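Local structure of escJ (Escherichia coli, 1YJ7) at residues Q93-L98 with N145-S150. The protein probably forms part of the membrane-associated ring platform on which the type III secretion system of enteropathogenic strains is assembled. The protein carries 3 engineered substitutions. Residues are numbered along the deposited sequence; the frame is centred on the assembly and turned at random.
Sequences QDIERL and NLVKNS
Ile95 reaches across from helix 80-99 to two residues of helix 140-150, and most of this contact can be told by following it outward. At CB the side chain forks. One branch is the methyl CG2, set anti to the backbone N, which meets CG2 of Val147 at 3.9 Å, the two side chains crossing at about a right angle. The other is CG1, which passes 3.8 Å from CB of Ser150 and 4.0 Å from its OG. CD1 then extends anti to CA (chi2 170°) and is still only 3.8 Å from that same Ser150 CB, so the arm lies along the serine instead of merely touching it with the tip.

Ser150 meets it chiefly with CB; its OG donates a 2.8 Å hydrogen bond to Leu146 O, one turn back, tilted 34° from the carbonyl plane, so the hydroxyl has a polar partner within its own helix. A turn further along helix 80-99, Leu98 CD2 meets Leu146 CD1 at 4.0 Å, methyl to methyl, on the exposed side of the interface.

Segments 93-98 and 145-150 run roughly antiparallel (151°), their axes 10.8 Å apart at closest approach, and both pack on the mixed sheet of the C-terminal half in this YscJ/FliF-family protein. Val110 of strand 105-113 also touches Ile95, while Val147 rests on Ala124 and Val126 of strand 123-130. Lys91, just before 93-98, supplies a polar link to Ser150 O. Between the two segments themselves there is no hydrogen bond or salt bridge; their cohesion comes from methyl and methylene surfaces, buried toward the sheet and grading outward to solvent-exposed leucines.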
loop_
_atom_site.group_PDB
_atom_site.type_symbol
_atom_site.label_atom_id
_atom_site.label_comp_id
_atom_site.label_asym_id
_atom_site.label_seq_id
_atom_site.Cartn_x
_atom_site.Cartn_y
_atom_site.Cartn_z
ATOM N N GLN D 93 0.470 18.353 -25.824
ATOM C CA GLN D 93 1.361 17.634 -26.738
ATOM C C GLN D 93 1.874 18.524 -27.853
ATOM O O GLN D 93 3.056 18.452 -28.209
ATOM C CB GLN D 93 0.651 16.396 -27.276
ATOM C CG GLN D 93 0.377 15.353 -26.179
ATOM C CD GLN D 93 1.630 14.597 -25.736
ATOM O OE1 GLN D 93 1.985 14.590 -24.546
ATOM N NE2 GLN D 93 2.281 13.960 -26.669
ATOM N N ASP D 94 1.003 19.391 -28.386
ATOM C CA ASP D 94 1.398 20.342 -29.412
ATOM C C ASP D 94 2.457 21.320 -28.893
ATOM O O ASP D 94 3.401 21.665 -29.600
ATOM C CB ASP D 94 0.194 21.175 -29.879
ATOM C CG ASP D 94 -0.795 20.400 -30.735
ATOM O OD1 ASP D 94 -0.512 19.260 -31.199
ATOM O OD2 ASP D 94 -1.911 20.914 -31.016
ATOM N N ILE D 95 2.307 21.770 -27.649
ATOM C CA ILE D 95 3.269 22.704 -27.066
ATOM C C ILE D 95 4.595 22.002 -26.778
ATOM O O ILE D 95 5.654 22.544 -27.054
ATOM C CB ILE D 95 2.688 23.396 -25.801
ATOM C CG1 ILE D 95 1.479 24.267 -26.207
ATOM C CG2 ILE D 95 3.743 24.219 -25.154
ATOM C CD1 ILE D 95 0.686 24.785 -24.967
ATOM N N GLU D 96 4.528 20.783 -26.259
ATOM C CA GLU D 96 5.731 19.972 -26.047
ATOM C C GLU D 96 6.469 19.759 -27.370
ATOM O O GLU D 96 7.688 19.893 -27.427
ATOM C CB GLU D 96 5.399 18.638 -25.378
ATOM C CG GLU D 96 4.933 18.747 -23.927
ATOM C CD GLU D 96 4.566 17.415 -23.290
ATOM O OE1 GLU D 96 3.968 17.414 -22.186
ATOM O OE2 GLU D 96 4.880 16.348 -23.878
ATOM N N ARG D 97 5.724 19.454 -28.423
ATOM C CA ARG D 97 6.307 19.191 -29.734
ATOM C C ARG D 97 7.060 20.410 -30.229
ATOM O O ARG D 97 8.173 20.293 -30.741
ATOM C CB ARG D 97 5.225 18.777 -30.729
ATOM C CG ARG D 97 5.786 18.532 -32.140
ATOM C CD ARG D 97 4.737 18.378 -33.169
ATOM N NE ARG D 97 4.252 17.017 -33.179
ATOM C CZ ARG D 97 3.034 16.641 -32.920
ATOM N NH1 ARG D 97 2.114 17.546 -32.624
ATOM N NH2 ARG D 97 2.724 15.338 -32.978
ATOM N N LEU D 98 6.445 21.582 -30.070
ATOM C CA LEU D 98 7.023 22.859 -30.501
ATOM C C LEU D 98 8.263 23.202 -29.678
ATOM O O LEU D 98 9.338 23.470 -30.222
ATOM C CB LEU D 98 5.954 23.970 -30.438
ATOM C CG LEU D 98 6.331 25.420 -30.824
ATOM C CD1 LEU D 98 5.085 26.235 -31.260
ATOM C CD2 LEU D 98 7.046 26.141 -29.696
ATOM N N ASN D 145 6.431 33.159 -23.636
ATOM C CA ASN D 145 5.636 33.841 -24.647
ATOM C C ASN D 145 5.034 32.856 -25.665
ATOM O O ASN D 145 3.873 33.010 -26.059
ATOM C CB ASN D 145 6.453 34.923 -25.355
ATOM C CG ASN D 145 6.580 36.204 -24.539
ATOM O OD1 ASN D 145 5.675 36.573 -23.795
ATOM N ND2 ASN D 145 7.709 36.898 -24.698
ATOM N N LEU D 146 5.793 31.838 -26.069
ATOM C CA LEU D 146 5.263 30.778 -26.928
ATOM C C LEU D 146 4.098 30.008 -26.281
ATOM O O LEU D 146 3.060 29.798 -26.901
ATOM C CB LEU D 146 6.372 29.815 -27.349
ATOM C CG LEU D 146 7.469 30.407 -28.250
ATOM C CD1 LEU D 146 8.679 29.516 -28.281
ATOM C CD2 LEU D 146 6.941 30.643 -29.661
ATOM N N VAL D 147 4.248 29.633 -25.012
ATOM C CA VAL D 147 3.199 28.946 -24.290
ATOM C C VAL D 147 1.977 29.852 -24.132
ATOM O O VAL D 147 0.863 29.423 -24.385
ATOM C CB VAL D 147 3.707 28.455 -22.916
ATOM C CG1 VAL D 147 2.580 27.858 -22.112
ATOM C CG2 VAL D 147 4.816 27.412 -23.119
ATOM N N LYS D 148 2.206 31.100 -23.759
ATOM C CA LYS D 148 1.125 32.065 -23.563
ATOM C C LYS D 148 0.234 32.142 -24.788
ATOM O O LYS D 148 -0.976 32.060 -24.680
ATOM C CB LYS D 148 1.716 33.434 -23.272
ATOM C CG LYS D 148 0.674 34.538 -23.029
ATOM C CD LYS D 148 1.279 35.899 -23.184
ATOM C CE LYS D 148 0.247 36.993 -22.870
ATOM N NZ LYS D 148 -0.791 37.073 -23.920
ATOM N N ASN D 149 0.850 32.279 -25.956
ATOM C CA ASN D 149 0.089 32.521 -27.177
ATOM C C ASN D 149 -0.414 31.262 -27.861
ATOM O O ASN D 149 -1.119 31.352 -28.866
ATOM C CB ASN D 149 0.886 33.438 -28.103
ATOM C CG ASN D 149 0.871 34.880 -27.613
ATOM O OD1 ASN D 149 -0.174 35.418 -27.317
ATOM N ND2 ASN D 149 2.031 35.468 -27.466
ATOM N N SER D 150 -0.118 30.097 -27.280
ATOM C CA SER D 150 -0.658 28.826 -27.750
ATOM C C SER D 150 -2.018 28.472 -27.202
ATOM O O SER D 150 -2.683 27.621 -27.774
ATOM C CB SER D 150 0.283 27.663 -27.407
ATOM O OG SER D 150 1.508 27.789 -28.088
#